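Local coordinates for betaine aldehyde dehydrogenase (Staphylococcus aureus subsp. aureus COL, PDB 4QTO), which catalyses the NAD-dependent oxidation of betaine aldehyde to glycine betaine as a member of the aldehyde dehydrogenase family, at residues L442-S448 and T465-F471; S317-V321 and L434-S438; T178-L184 and S206-T212. One frame throughout, in Å; residues are numbered along the deposited sequence.

Contact 1 (L442-S448 and T465-F471)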
ATOM      1  N   LEU A 442      12.826  18.998 -12.861  1.00  8.60           N
ATOM      2  CA  LEU A 442      11.608  19.243 -12.068  1.00  8.75           C
ATOM      3  C   LEU A 442      10.286  18.920 -12.743  1.00  9.00           C
ATOM      4  O   LEU A 442       9.499  18.087 -12.249  1.00  7.78           O
ATOM      5  CB  LEU A 442      11.578  20.692 -11.561  1.00 10.00           C
ATOM      6  CG  LEU A 442      10.459  21.021 -10.585  1.00 10.07           C
ATOM      7  CD1 LEU A 442      10.576  20.207  -9.305  1.00 10.60           C
ATOM      8  CD2 LEU A 442      10.511  22.499 -10.212  1.00 11.93           C
ATOM      9  N   ALA A 443      10.007  19.575 -13.859  1.00  8.17           N
ATOM     10  CA  ALA A 443       8.721  19.392 -14.552  1.00  8.44           C
ATOM     11  C   ALA A 443       8.848  19.710 -16.007  1.00  9.27           C
ATOM     12  O   ALA A 443       9.830  20.319 -16.419  1.00  9.47           O
ATOM     13  CB  ALA A 443       7.678  20.312 -13.925  1.00  9.06           C
ATOM     14  N   GLY A 444       7.853  19.310 -16.788  1.00  8.38           N
ATOM     15  CA  GLY A 444       7.854  19.632 -18.211  1.00  8.87           C
ATOM     16  C   GLY A 444       6.575  19.174 -18.859  1.00  8.46           C
ATOM     17  O   GLY A 444       5.782  18.485 -18.245  1.00  8.25           O
ATOM     18  N   ALA A 445       6.407  19.551 -20.129  1.00  8.07           N
ATOM     19  CA  ALA A 445       5.184  19.201 -20.851  1.00  7.90           C
ATOM     20  C   ALA A 445       5.481  18.676 -22.241  1.00  8.86           C
ATOM     21  O   ALA A 445       6.519  18.992 -22.852  1.00  9.18           O
ATOM     22  CB  ALA A 445       4.311  20.424 -21.009  1.00  8.57           C
ATOM     23  N   VAL A 446       4.524  17.899 -22.744  1.00  8.11           N
ATOM     24  CA  VAL A 446       4.544  17.422 -24.109  1.00  9.28           C
ATOM     25  C   VAL A 446       3.192  17.720 -24.725  1.00  8.79           C
ATOM     26  O   VAL A 446       2.147  17.326 -24.177  1.00  8.82           O
ATOM     27  CB  VAL A 446       4.778  15.889 -24.218  1.00 10.75           C
ATOM     28  CG1 VAL A 446       4.925  15.543 -25.701  1.00 10.80           C
ATOM     29  CG2 VAL A 446       5.990  15.470 -23.412  1.00 11.77           C
ATOM     30  N   PHE A 447       3.194  18.449 -25.847  1.00  7.93           N
ATOM     31  CA  PHE A 447       1.976  18.795 -26.594  1.00  8.91           C
ATOM     32  C   PHE A 447       1.954  18.025 -27.915  1.00  9.33           C
ATOM     33  O   PHE A 447       2.874  18.184 -28.768  1.00  8.89           O
ATOM     34  CB  PHE A 447       1.876  20.301 -26.843  1.00  8.45           C
ATOM     35  CG  PHE A 447       1.469  21.065 -25.635  1.00  9.06           C
ATOM     36  CD1 PHE A 447       2.393  21.433 -24.671  1.00  9.90           C
ATOM     37  CD2 PHE A 447       0.135  21.358 -25.407  1.00  9.14           C
ATOM     38  CE1 PHE A 447       1.994  22.090 -23.510  1.00 10.32           C
ATOM     39  CE2 PHE A 447      -0.267  21.995 -24.240  1.00  9.72           C
ATOM     40  CZ  PHE A 447       0.649  22.365 -23.290  1.00  9.56           C
ATOM     41  N   SER A 448       0.926  17.204 -28.076  1.00  9.61           N
ATOM     42  CA  SER A 448       0.687  16.457 -29.297  1.00  9.86           C
ATOM     43  C   SER A 448      -0.700  15.846 -29.261  1.00 10.39           C
ATOM     44  O   SER A 448      -1.096  15.376 -28.200  1.00  9.98           O
ATOM     45  CB  SER A 448       1.674  15.286 -29.403  1.00 10.80           C
ATOM     46  OG  SER A 448       1.390  14.490 -30.557  1.00 11.48           O
ATOM     47  N   THR A 465       7.534  15.653 -12.697  1.00  7.84           N
ATOM     48  CA  THR A 465       6.153  15.786 -13.202  1.00  8.03           C
ATOM     49  C   THR A 465       6.191  16.045 -14.687  1.00  8.43           C
ATOM     50  O   THR A 465       6.950  16.892 -15.158  1.00  8.58           O
ATOM     51  CB  THR A 465       5.414  16.966 -12.500  1.00  8.30           C
ATOM     52  OG1 THR A 465       5.393  16.752 -11.075  1.00  8.02           O
ATOM     53  CG2 THR A 465       3.995  17.124 -13.011  1.00  8.92           C
ATOM     54  N   VAL A 466       5.390  15.289 -15.441  1.00  7.53           N
ATOM     55  CA  VAL A 466       5.244  15.514 -16.887  1.00  8.07           C
ATOM     56  C   VAL A 466       3.773  15.719 -17.197  1.00  8.35           C
ATOM     57  O   VAL A 466       2.943  14.886 -16.832  1.00  8.26           O
ATOM     58  CB  VAL A 466       5.728  14.348 -17.743  1.00  8.55           C
ATOM     59  CG1 VAL A 466       5.593  14.706 -19.206  1.00  9.58           C
ATOM     60  CG2 VAL A 466       7.195  14.005 -17.399  1.00  9.10           C
ATOM     61  N   TRP A 467       3.450  16.849 -17.843  1.00  8.19           N
ATOM     62  CA  TRP A 467       2.100  17.136 -18.273  1.00  8.24           C
ATOM     63  C   TRP A 467       1.950  16.772 -19.759  1.00  9.17           C
ATOM     64  O   TRP A 467       2.823  17.087 -20.581  1.00 10.02           O
ATOM     65  CB  TRP A 467       1.772  18.617 -18.127  1.00  9.20           C
ATOM     66  CG  TRP A 467       1.916  19.129 -16.744  1.00  8.54           C
ATOM     67  CD1 TRP A 467       1.164  18.777 -15.662  1.00  9.00           C
ATOM     68  CD2 TRP A 467       2.860  20.094 -16.280  1.00  9.01           C
ATOM     69  NE1 TRP A 467       1.591  19.441 -14.553  1.00  9.56           N
ATOM     70  CE2 TRP A 467       2.629  20.269 -14.906  1.00  8.72           C
ATOM     71  CE3 TRP A 467       3.899  20.812 -16.879  1.00  9.75           C
ATOM     72  CZ2 TRP A 467       3.386  21.152 -14.130  1.00 10.00           C
ATOM     73  CZ3 TRP A 467       4.633  21.693 -16.103  1.00 11.33           C
ATOM     74  CH2 TRP A 467       4.365  21.871 -14.759  1.00 10.26           C
ATOM     75  N   ILE A 468       0.862  16.107 -20.099  1.00  8.17           N
ATOM     76  CA  ILE A 468       0.523  15.808 -21.503  1.00  8.35           C
ATOM     77  C   ILE A 468      -0.618  16.743 -21.859  1.00  8.44           C
ATOM     78  O   ILE A 468      -1.708  16.680 -21.281  1.00  8.13           O
ATOM     79  CB  ILE A 468       0.177  14.332 -21.730  1.00  8.82           C
ATOM     80  CG1 ILE A 468       1.456  13.492 -21.532  1.00  9.30           C
ATOM     81  CG2 ILE A 468      -0.409  14.162 -23.133  1.00  8.99           C
ATOM     82  CD1 ILE A 468       1.240  11.995 -21.545  1.00 10.37           C
ATOM     83  N   ASN A 469      -0.347  17.639 -22.813  1.00  8.12           N
ATOM     84  CA  ASN A 469      -1.314  18.630 -23.243  1.00  8.68           C
ATOM     85  C   ASN A 469      -1.835  19.562 -22.130  1.00  9.07           C
ATOM     86  O   ASN A 469      -3.026  19.885 -22.056  1.00 10.25           O
ATOM     87  CB  ASN A 469      -2.446  18.018 -24.051  1.00  8.95           C
ATOM     88  CG  ASN A 469      -1.958  17.421 -25.356  1.00  9.31           C
ATOM     89  OD1 ASN A 469      -1.103  17.992 -26.028  1.00  9.01           O
ATOM     90  ND2 ASN A 469      -2.466  16.227 -25.702  1.00 10.42           N
ATOM     91  N   ASP A 470      -0.914  19.979 -21.266  1.00  8.55           N
ATOM     92  CA  ASP A 470      -1.207  20.927 -20.209  1.00 10.05           C
ATOM     93  C   ASP A 470       0.112  21.531 -19.766  1.00  9.43           C
ATOM     94  O   ASP A 470       1.188  21.065 -20.189  1.00  9.08           O
ATOM     95  CB  ASP A 470      -1.950  20.257 -19.045  1.00  9.87           C
ATOM     96  CG  ASP A 470      -2.911  21.204 -18.323  1.00 11.21           C
ATOM     97  OD1 ASP A 470      -2.649  22.423 -18.210  1.00 12.85           O
ATOM     98  OD2 ASP A 470      -3.967  20.693 -17.858  1.00 13.27           O
ATOM     99  N   PHE A 471       0.031  22.566 -18.943  1.00 10.04           N
ATOM    100  CA  PHE A 471       1.213  23.160 -18.347  1.00 10.35           C
ATOM    101  C   PHE A 471       0.798  23.775 -17.015  1.00 10.79           C
ATOM    102  O   PHE A 471      -0.205  24.486 -16.961  1.00 12.56           O
ATOM    103  CB  PHE A 471       1.929  24.219 -19.257  1.00 10.96           C
ATOM    104  CG  PHE A 471       3.367  24.327 -18.941  1.00 11.42           C
ATOM    105  CD1 PHE A 471       3.768  24.999 -17.806  1.00 11.53           C
ATOM    106  CD2 PHE A 471       4.327  23.669 -19.705  1.00 11.94           C
ATOM    107  CE1 PHE A 471       5.079  25.004 -17.432  1.00 11.99           C
ATOM    108  CE2 PHE A 471       5.644  23.663 -19.306  1.00 12.52           C
ATOM    109  CZ  PHE A 471       6.011  24.339 -18.180  1.00 13.35           C
TER
HETATM  110  O   HOH W   1       7.648  17.883 -10.018  1.00  8.85           O
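Strands 443-447 and 465-468 are the two parallel arms of a beta-alpha-beta unit, joined through the crossover helix 451-460, and their ladder runs from Ala443 opposite Thr465 to Val446 opposite Ile468. The short axes approach to 4.6 Å at 21°. Gly444 and Val446 each bond to two residues of the other strand, as parallel pairing requires: Trp467 N gives a straight bond to Gly444 O (2.9 Å, 167°), whereas the bond from Gly444 N to Thr465 O is weak. Past the last bridge the ladder is prolonged by a side chain. Asn469 has a positive phi (58°), and its CG stands anti to its own carbonyl carbon, which brings the amide back beside Ser448. There OD1 accepts from Ser448 N at 3.0 Å and ND2 donates to Ser448 O at 3.0 Å; the amide thus copies the pairing of a peptide group. Ser448 O lies in the amide plane of Asn469, although ND2 sits well above the carbonyl plane of Ser448.

Within the seven-stranded sheet, of the aldehyde dehydrogenase catalytic domain by family resemblance, strand 465-468 is outermost in this chain, and a parallel strand of a second subunit continues the sheet beyond it. On the face carrying Ala443 and Ala445, two aromatic side chains pack beside these small residues. Ala445 CB lies 3.5 Å from Phe471 CD2 and also meets the edge of the Trp467 indole, while Ala443 CB touches CH2 of that indole at 3.8 Å. Phe447 takes Asn469 CA off-centre against its ring in a CH-pi contact, 4.1 Å from the centroid. At the opposite end, water 1 donates to Leu442 O and is hydrogen-bonded to Thr465 OG1 at 2.7 Å.

Contact 2 (S317-V321 and L434-S438)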
ATOM      1  N   SER A 317      10.376  27.613 -19.169  1.00 10.69           N
ATOM      2  CA  SER A 317      11.300  28.537 -19.786  1.00 12.32           C
ATOM      3  C   SER A 317      12.023  28.004 -21.012  1.00 12.40           C
ATOM      4  O   SER A 317      12.602  28.807 -21.757  1.00 13.38           O
ATOM      5  CB  SER A 317      12.373  28.953 -18.782  1.00 14.70           C
ATOM      6  OG  SER A 317      13.209  27.873 -18.449  1.00 16.11           O
ATOM      7  N   ARG A 318      12.018  26.684 -21.219  1.00 10.85           N
ATOM      8  CA  ARG A 318      12.750  26.081 -22.310  1.00 11.55           C
ATOM      9  C   ARG A 318      11.786  25.469 -23.319  1.00 11.72           C
ATOM     10  O   ARG A 318      11.371  24.317 -23.178  1.00 10.94           O
ATOM     11  CB  ARG A 318      13.742  25.049 -21.817  1.00 11.96           C
ATOM     12  CG  ARG A 318      14.647  24.530 -22.907  1.00 12.23           C
ATOM     13  CD  ARG A 318      15.611  23.476 -22.417  1.00 13.41           C
ATOM     14  NE  ARG A 318      16.535  23.132 -23.490  1.00 13.83           N
ATOM     15  CZ  ARG A 318      17.581  22.331 -23.324  1.00 15.31           C
ATOM     16  NH1 ARG A 318      17.802  21.768 -22.148  1.00 14.26           N
ATOM     17  NH2 ARG A 318      18.410  22.093 -24.336  1.00 16.65           N
ATOM     18  N   ILE A 319      11.447  26.242 -24.344  1.00 10.69           N
ATOM     19  CA  ILE A 319      10.497  25.736 -25.341  1.00 10.08           C
ATOM     20  C   ILE A 319      11.279  24.967 -26.395  1.00 10.94           C
ATOM     21  O   ILE A 319      12.303  25.444 -26.920  1.00 10.90           O
ATOM     22  CB  ILE A 319       9.669  26.840 -25.981  1.00 10.82           C
ATOM     23  CG1 ILE A 319       8.817  27.558 -24.917  1.00 11.38           C
ATOM     24  CG2 ILE A 319       8.814  26.258 -27.109  1.00 11.81           C
ATOM     25  CD1 ILE A 319       8.215  28.856 -25.345  1.00 12.64           C
ATOM     26  N   LEU A 320      10.831  23.752 -26.678  1.00 10.36           N
ATOM     27  CA  LEU A 320      11.414  22.869 -27.689  1.00 10.60           C
ATOM     28  C   LEU A 320      10.300  22.629 -28.690  1.00 10.50           C
ATOM     29  O   LEU A 320       9.285  22.020 -28.360  1.00 10.65           O
ATOM     30  CB  LEU A 320      11.891  21.561 -27.092  1.00 11.75           C
ATOM     31  CG  LEU A 320      13.067  21.662 -26.156  1.00 14.70           C
ATOM     32  CD1 LEU A 320      13.288  20.448 -25.296  1.00 15.77           C
ATOM     33  CD2 LEU A 320      14.290  21.920 -26.984  1.00 19.43           C
ATOM     34  N   VAL A 321      10.460  23.141 -29.915  1.00 10.01           N
ATOM     35  CA  VAL A 321       9.382  23.080 -30.918  1.00  9.95           C
ATOM     36  C   VAL A 321       9.877  22.365 -32.170  1.00  9.97           C
ATOM     37  O   VAL A 321      11.030  22.537 -32.619  1.00 10.23           O
ATOM     38  CB  VAL A 321       8.828  24.496 -31.242  1.00 10.24           C
ATOM     39  CG1 VAL A 321       9.901  25.403 -31.802  1.00 11.64           C
ATOM     40  CG2 VAL A 321       7.643  24.408 -32.197  1.00 10.99           C
ATOM     41  N   LEU A 434      17.390  16.651 -26.109  1.00 13.25           N
ATOM     42  CA  LEU A 434      17.536  18.057 -25.731  1.00 12.96           C
ATOM     43  C   LEU A 434      16.878  18.355 -24.394  1.00 13.03           C
ATOM     44  O   LEU A 434      17.452  19.003 -23.527  1.00 13.11           O
ATOM     45  CB  LEU A 434      16.944  18.968 -26.805  1.00 13.29           C
ATOM     46  CG  LEU A 434      17.741  19.031 -28.097  1.00 16.61           C
ATOM     47  CD1 LEU A 434      16.957  19.833 -29.118  1.00 18.00           C
ATOM     48  CD2 LEU A 434      19.100  19.679 -27.841  1.00 19.34           C
ATOM     49  N   ALA A 435      15.666  17.853 -24.191  1.00 11.74           N
ATOM     50  CA  ALA A 435      14.950  18.105 -22.952  1.00 11.88           C
ATOM     51  C   ALA A 435      15.711  17.591 -21.730  1.00 12.29           C
ATOM     52  O   ALA A 435      15.701  18.260 -20.683  1.00 14.79           O
ATOM     53  CB  ALA A 435      13.556  17.500 -23.010  1.00 12.10           C
ATOM     54  N   ASN A 436      16.374  16.438 -21.891  1.00 11.95           N
ATOM     55  CA  ASN A 436      17.137  15.828 -20.816  1.00 12.38           C
ATOM     56  C   ASN A 436      18.553  16.392 -20.677  1.00 13.47           C
ATOM     57  O   ASN A 436      19.249  16.071 -19.693  1.00 14.79           O
ATOM     58  CB  ASN A 436      17.191  14.312 -20.987  1.00 12.49           C
ATOM     59  CG  ASN A 436      15.901  13.635 -20.582  1.00 11.45           C
ATOM     60  OD1 ASN A 436      15.150  14.143 -19.732  1.00 12.61           O
ATOM     61  ND2 ASN A 436      15.675  12.461 -21.127  1.00 12.18           N
ATOM     62  N   ASP A 437      18.934  17.275 -21.601  1.00 14.38           N
ATOM     63  CA  ASP A 437      20.277  17.867 -21.576  1.00 14.54           C
ATOM     64  C   ASP A 437      20.294  19.147 -20.736  1.00 14.77           C
ATOM     65  O   ASP A 437      20.329  20.277 -21.273  1.00 15.15           O
ATOM     66  CB  ASP A 437      20.750  18.184 -22.993  1.00 15.78           C
ATOM     67  CG  ASP A 437      22.198  18.653 -23.033  1.00 18.22           C
ATOM     68  OD1 ASP A 437      22.931  18.354 -22.081  1.00 18.39           O
ATOM     69  OD2 ASP A 437      22.615  19.319 -24.033  1.00 18.98           O
ATOM     70  N   SER A 438      20.150  18.976 -19.421  1.00 14.91           N
ATOM     71  CA  SER A 438      20.278  20.075 -18.465  1.00 14.70           C
ATOM     72  C   SER A 438      20.626  19.411 -17.152  1.00 13.60           C
ATOM     73  O   SER A 438      20.562  18.176 -17.019  1.00 13.98           O
ATOM     74  CB  SER A 438      19.007  20.966 -18.264  1.00 17.97           C
ATOM     75  OG  SER A 438      18.123  20.495 -17.280  1.00 13.62           O
TER
HETATM   76  O   HOH W   2      15.654  21.081 -20.220  1.00 20.03           O
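Arg318 reaches the end of helix 428-436 with a fully extended side chain, and its NH1 donates to Asp437 O at 3.1 Å. The N-H points well at the oxygen (163°), which lies close to the guanidinium plane; the donor, however, stands above the carbonyl plane of Asp437, so the bond does not follow a lone pair. Leu434 O sits over one face of the same guanidinium, 3.1 Å from NH1, where the angle is too poor for a hydrogen bond; that oxygen instead accepts from Asp437 N. Water 2 adds a second route, accepting from NH1 at 3.0 Å and donating to Ala435 O.

The apolar half of the contact is Leu320, two residues further along strand 318-322 and directed toward the helix like Arg318. Its CD1 meets Ala435 CB at 3.7 Å and its CD2 meets Leu434 CB at 4.0 Å, one branch for each residue. This is a helix laid against a face of the seven-stranded sheet, with Ala435 also resting on Pro285 and Ile287 of the adjacent strand 285-288.

In the next shell, Glu423 forms a salt bridge with Arg318 NE, and Thr406 OG1 is hydrogen-bonded to both Arg318 NH2 and Asp437 OD2. Asp437 is the centre of an inverse gamma turn, and Gln412 NE2 also bonds to its carbonyl oxygen.

Contact 3 (T178-L184 and S206-T212)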
ATOM      1  N   THR A 178      11.327  28.618   3.308  1.00 10.15           N
ATOM      2  CA  THR A 178      10.499  28.810   2.139  1.00 10.49           C
ATOM      3  C   THR A 178      10.936  29.990   1.261  1.00 11.25           C
ATOM      4  O   THR A 178      11.654  30.898   1.719  1.00 11.12           O
ATOM      5  CB  THR A 178       9.029  28.983   2.572  1.00 10.81           C
ATOM      6  OG1 THR A 178       8.984  29.952   3.623  1.00 12.79           O
ATOM      7  CG2 THR A 178       8.477  27.694   3.127  1.00 11.60           C
ATOM      8  N   PRO A 179      10.508  29.984  -0.010  1.00 11.26           N
ATOM      9  CA  PRO A 179      10.933  30.996  -0.999  1.00 11.13           C
ATOM     10  C   PRO A 179       9.990  32.175  -1.112  1.00 11.37           C
ATOM     11  O   PRO A 179       8.875  32.176  -0.557  1.00 10.80           O
ATOM     12  CB  PRO A 179      10.913  30.186  -2.303  1.00 12.24           C
ATOM     13  CG  PRO A 179       9.738  29.354  -2.128  1.00 11.73           C
ATOM     14  CD  PRO A 179       9.722  28.935  -0.681  1.00 13.06           C
ATOM     15  N   TRP A 180      10.427  33.177  -1.853  1.00 11.27           N
ATOM     16  CA  TRP A 180       9.651  34.369  -2.023  1.00 12.15           C
ATOM     17  C   TRP A 180       8.584  34.362  -3.097  1.00 12.38           C
ATOM     18  O   TRP A 180       7.742  35.255  -3.123  1.00 13.30           O
ATOM     19  CB  TRP A 180      10.588  35.573  -2.280  1.00 12.35           C
ATOM     20  CG  TRP A 180      11.599  35.369  -3.366  1.00 13.23           C
ATOM     21  CD1 TRP A 180      12.926  35.075  -3.214  1.00 14.61           C
ATOM     22  CD2 TRP A 180      11.366  35.437  -4.786  1.00 14.17           C
ATOM     23  NE1 TRP A 180      13.544  34.963  -4.448  1.00 16.65           N
ATOM     24  CE2 TRP A 180      12.603  35.188  -5.424  1.00 15.35           C
ATOM     25  CE3 TRP A 180      10.245  35.704  -5.568  1.00 15.16           C
ATOM     26  CZ2 TRP A 180      12.743  35.213  -6.796  1.00 15.28           C
ATOM     27  CZ3 TRP A 180      10.393  35.723  -6.946  1.00 15.34           C
ATOM     28  CH2 TRP A 180      11.627  35.465  -7.537  1.00 15.58           C
ATOM     29  N   ASN A 181       8.592  33.379  -3.977  1.00 12.59           N
ATOM     30  CA  ASN A 181       7.634  33.431  -5.088  1.00 13.54           C
ATOM     31  C   ASN A 181       6.184  33.121  -4.713  1.00 14.03           C
ATOM     32  O   ASN A 181       5.268  33.879  -5.089  1.00 14.81           O
ATOM     33  CB  ASN A 181       8.126  32.648  -6.308  1.00 14.53           C
ATOM     34  CG  ASN A 181       8.368  31.182  -6.052  1.00 15.27           C
ATOM     35  OD1 ASN A 181       8.364  30.682  -4.913  1.00 15.93           O
ATOM     36  ND2 ASN A 181       8.572  30.452  -7.142  1.00 15.54           N
ATOM     37  N   TYR A 182       5.996  32.050  -3.958  1.00 12.53           N
ATOM     38  CA  TYR A 182       4.660  31.634  -3.488  1.00 12.04           C
ATOM     39  C   TYR A 182       4.826  31.312  -2.012  1.00 11.55           C
ATOM     40  O   TYR A 182       4.864  30.150  -1.590  1.00 11.29           O
ATOM     41  CB  TYR A 182       4.192  30.394  -4.250  1.00 13.33           C
ATOM     42  CG  TYR A 182       3.944  30.632  -5.705  1.00 15.57           C
ATOM     43  CD1 TYR A 182       2.725  31.042  -6.138  1.00 16.53           C
ATOM     44  CD2 TYR A 182       4.946  30.443  -6.648  1.00 15.77           C
ATOM     45  CE1 TYR A 182       2.481  31.282  -7.488  1.00 16.41           C
ATOM     46  CE2 TYR A 182       4.716  30.659  -7.997  1.00 17.09           C
ATOM     47  CZ  TYR A 182       3.475  31.056  -8.416  1.00 16.77           C
ATOM     48  OH  TYR A 182       3.212  31.274  -9.750  1.00 17.81           O
ATOM     49  N   PRO A 183       4.931  32.348  -1.193  1.00 11.30           N
ATOM     50  CA  PRO A 183       5.256  32.131   0.217  1.00 11.99           C
ATOM     51  C   PRO A 183       4.309  31.248   0.998  1.00 10.61           C
ATOM     52  O   PRO A 183       4.751  30.283   1.629  1.00 10.24           O
ATOM     53  CB  PRO A 183       5.286  33.552   0.809  1.00 12.24           C
ATOM     54  CG  PRO A 183       5.520  34.432  -0.340  1.00 13.29           C
ATOM     55  CD  PRO A 183       4.906  33.772  -1.539  1.00 11.74           C
ATOM     56  N   LEU A 184       3.032  31.564   0.975  1.00 10.42           N
ATOM     57  CA  LEU A 184       2.120  30.771   1.752  1.00 10.59           C
ATOM     58  C   LEU A 184       1.899  29.394   1.145  1.00  9.68           C
ATOM     59  O   LEU A 184       1.716  28.415   1.884  1.00  9.61           O
ATOM     60  CB  LEU A 184       0.806  31.523   1.984  1.00 11.45           C
ATOM     61  CG  LEU A 184      -0.128  30.836   2.970  1.00 12.16           C
ATOM     62  CD1 LEU A 184       0.526  30.585   4.314  1.00 14.69           C
ATOM     63  CD2 LEU A 184      -1.414  31.624   3.107  1.00 13.63           C
ATOM     64  N   SER A 206      11.034  33.625   3.375  1.00 11.37           N
ATOM     65  CA  SER A 206      11.987  34.473   2.709  1.00 11.79           C
ATOM     66  C   SER A 206      11.985  35.820   3.415  1.00 11.53           C
ATOM     67  O   SER A 206      10.917  36.355   3.756  1.00 10.87           O
ATOM     68  CB  SER A 206      11.616  34.681   1.254  1.00 12.82           C
ATOM     69  OG  SER A 206      12.540  35.600   0.671  1.00 13.45           O
ATOM     70  N   GLU A 207      13.166  36.384   3.611  1.00 13.00           N
ATOM     71  CA  GLU A 207      13.296  37.635   4.336  1.00 14.29           C
ATOM     72  C   GLU A 207      12.516  38.757   3.671  1.00 14.05           C
ATOM     73  O   GLU A 207      12.072  39.670   4.337  1.00 15.58           O
ATOM     74  CB  GLU A 207      14.786  38.011   4.524  1.00 16.99           C
ATOM     75  CG  GLU A 207      15.548  38.289   3.260  1.00 20.49           C
ATOM     76  CD  GLU A 207      16.088  37.056   2.575  1.00 29.08           C
ATOM     77  OE1 GLU A 207      15.766  35.894   2.969  1.00 30.50           O
ATOM     78  OE2 GLU A 207      16.859  37.273   1.615  1.00 41.82           O
ATOM     79  N   ILE A 208      12.320  38.680   2.362  1.00 13.44           N
ATOM     80  CA  ILE A 208      11.628  39.747   1.660  1.00 13.08           C
ATOM     81  C   ILE A 208      10.104  39.616   1.549  1.00 13.46           C
ATOM     82  O   ILE A 208       9.437  40.571   1.174  1.00 14.44           O
ATOM     83  CB  ILE A 208      12.219  40.000   0.246  1.00 14.47           C
ATOM     84  CG1 ILE A 208      12.246  38.737  -0.597  1.00 14.65           C
ATOM     85  CG2 ILE A 208      13.643  40.550   0.355  1.00 16.39           C
ATOM     86  CD1 ILE A 208      12.596  39.015  -2.055  1.00 16.56           C
ATOM     87  N   THR A 209       9.570  38.438   1.892  1.00 12.15           N
ATOM     88  CA  THR A 209       8.111  38.167   1.790  1.00 12.12           C
ATOM     89  C   THR A 209       7.563  37.390   2.993  1.00 13.26           C
ATOM     90  O   THR A 209       7.168  36.237   2.875  1.00 15.00           O
ATOM     91  CB  THR A 209       7.814  37.329   0.536  1.00 12.37           C
ATOM     92  OG1 THR A 209       8.566  36.090   0.602  1.00 12.89           O
ATOM     93  CG2 THR A 209       8.157  38.091  -0.732  1.00 12.84           C
ATOM     94  N   PRO A 210       7.507  38.018   4.178  1.00 12.39           N
ATOM     95  CA  PRO A 210       7.040  37.297   5.361  1.00 12.16           C
ATOM     96  C   PRO A 210       5.557  37.458   5.700  1.00 12.63           C
ATOM     97  O   PRO A 210       5.084  36.814   6.638  1.00 11.98           O
ATOM     98  CB  PRO A 210       7.825  37.998   6.470  1.00 12.47           C
ATOM     99  CG  PRO A 210       7.864  39.411   6.006  1.00 13.33           C
ATOM    100  CD  PRO A 210       8.068  39.338   4.517  1.00 13.67           C
ATOM    101  N   LEU A 211       4.819  38.275   4.955  1.00 11.72           N
ATOM    102  CA  LEU A 211       3.486  38.699   5.426  1.00 12.16           C
ATOM    103  C   LEU A 211       2.443  37.596   5.610  1.00 11.52           C
ATOM    104  O   LEU A 211       1.859  37.468   6.699  1.00 11.15           O
ATOM    105  CB  LEU A 211       2.923  39.816   4.567  1.00 12.95           C
ATOM    106  CG  LEU A 211       3.828  41.034   4.448  1.00 14.38           C
ATOM    107  CD1 LEU A 211       3.148  42.087   3.577  1.00 15.88           C
ATOM    108  CD2 LEU A 211       4.201  41.630   5.781  1.00 14.45           C
ATOM    109  N   THR A 212       2.194  36.804   4.575  1.00 10.37           N
ATOM    110  CA  THR A 212       1.191  35.759   4.726  1.00 10.71           C
ATOM    111  C   THR A 212       1.651  34.652   5.687  1.00 10.66           C
ATOM    112  O   THR A 212       0.814  33.950   6.268  1.00 10.66           O
ATOM    113  CB  THR A 212       0.785  35.155   3.376  1.00 11.11           C
ATOM    114  OG1 THR A 212       1.975  34.714   2.711  1.00 10.96           O
ATOM    115  CG2 THR A 212      -0.008  36.137   2.546  1.00 12.51           C
TER
HETATM  116  O   HOH W   3       8.582  32.937   2.016  1.00 12.85           O
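The two backbones come closest at Pro179 and Ser206, whose CA atoms are 5.2 Å apart, and approach again at Leu184 and Thr212, at 5.9 Å. Each segment is a loop leading into a helix, 183-197 or 211-223, and both follow parallel neighbouring strands (162-177 and 200-204) of the Rossmann-type sheet. In the second loop, Ser206 to Thr209 form a type I beta turn closed by Thr209 N to Ser206 O.

No direct hydrogen bond spans the segments; Thr178 O and Ser206 N lie 3.3 Å apart with a poor angle. Water 3 fills that role, donating to Pro179 O at 2.7 Å and accepting from Ser206 N at 2.9 Å. Trp180 carries much of the side-chain contact. Its CB faces the turn, and chi1 of 51°, with CG between the backbone N and the carbonyl carbon, carries the indole away from it, toward an edge-to-face contact with His360. Ser206 OG lies 3.5 Å from this CB and at the edge of the indole, and Ile208 runs alongside, pointing the same way.

Thr209 OG1 also lies against Trp180, 3.3 Å from its CA, and the Thr209 side chain crosses that of Pro183 at about a right angle. Pro179 borders a bound polyethylene glycol fragment in the active site, which places this pair of loops beside that site. Glu118 of helix 111-122 joins the two helix starts: its OE2 is hydrogen-bonded to Leu184 N and its OE1 to Thr212 OG1, the atom that rests 3.5 Å from Leu184 CB.

From the N terminus, contact 3 comes first: it closes the loop from strand 162-177 through helix 183-197 and strand 200-204, bringing together the starts of two successive helices at the Rossmann-type sheet. Contact 2 opens only afterwards and spans 112 residues, returning helix 428-436 to strand 318-322. Contact 1 follows in series, a short closure through helix 451-460. None nests in or crosses another. Contacts 1 and 2 both reach the seven-stranded sheet, with centres about 12 Å apart, and helix 428-436 is followed in the chain by strand 443-447. Contact 3 stands apart, its centre about 27 Å from that of contact 1 and about 29 Å from that of contact 2.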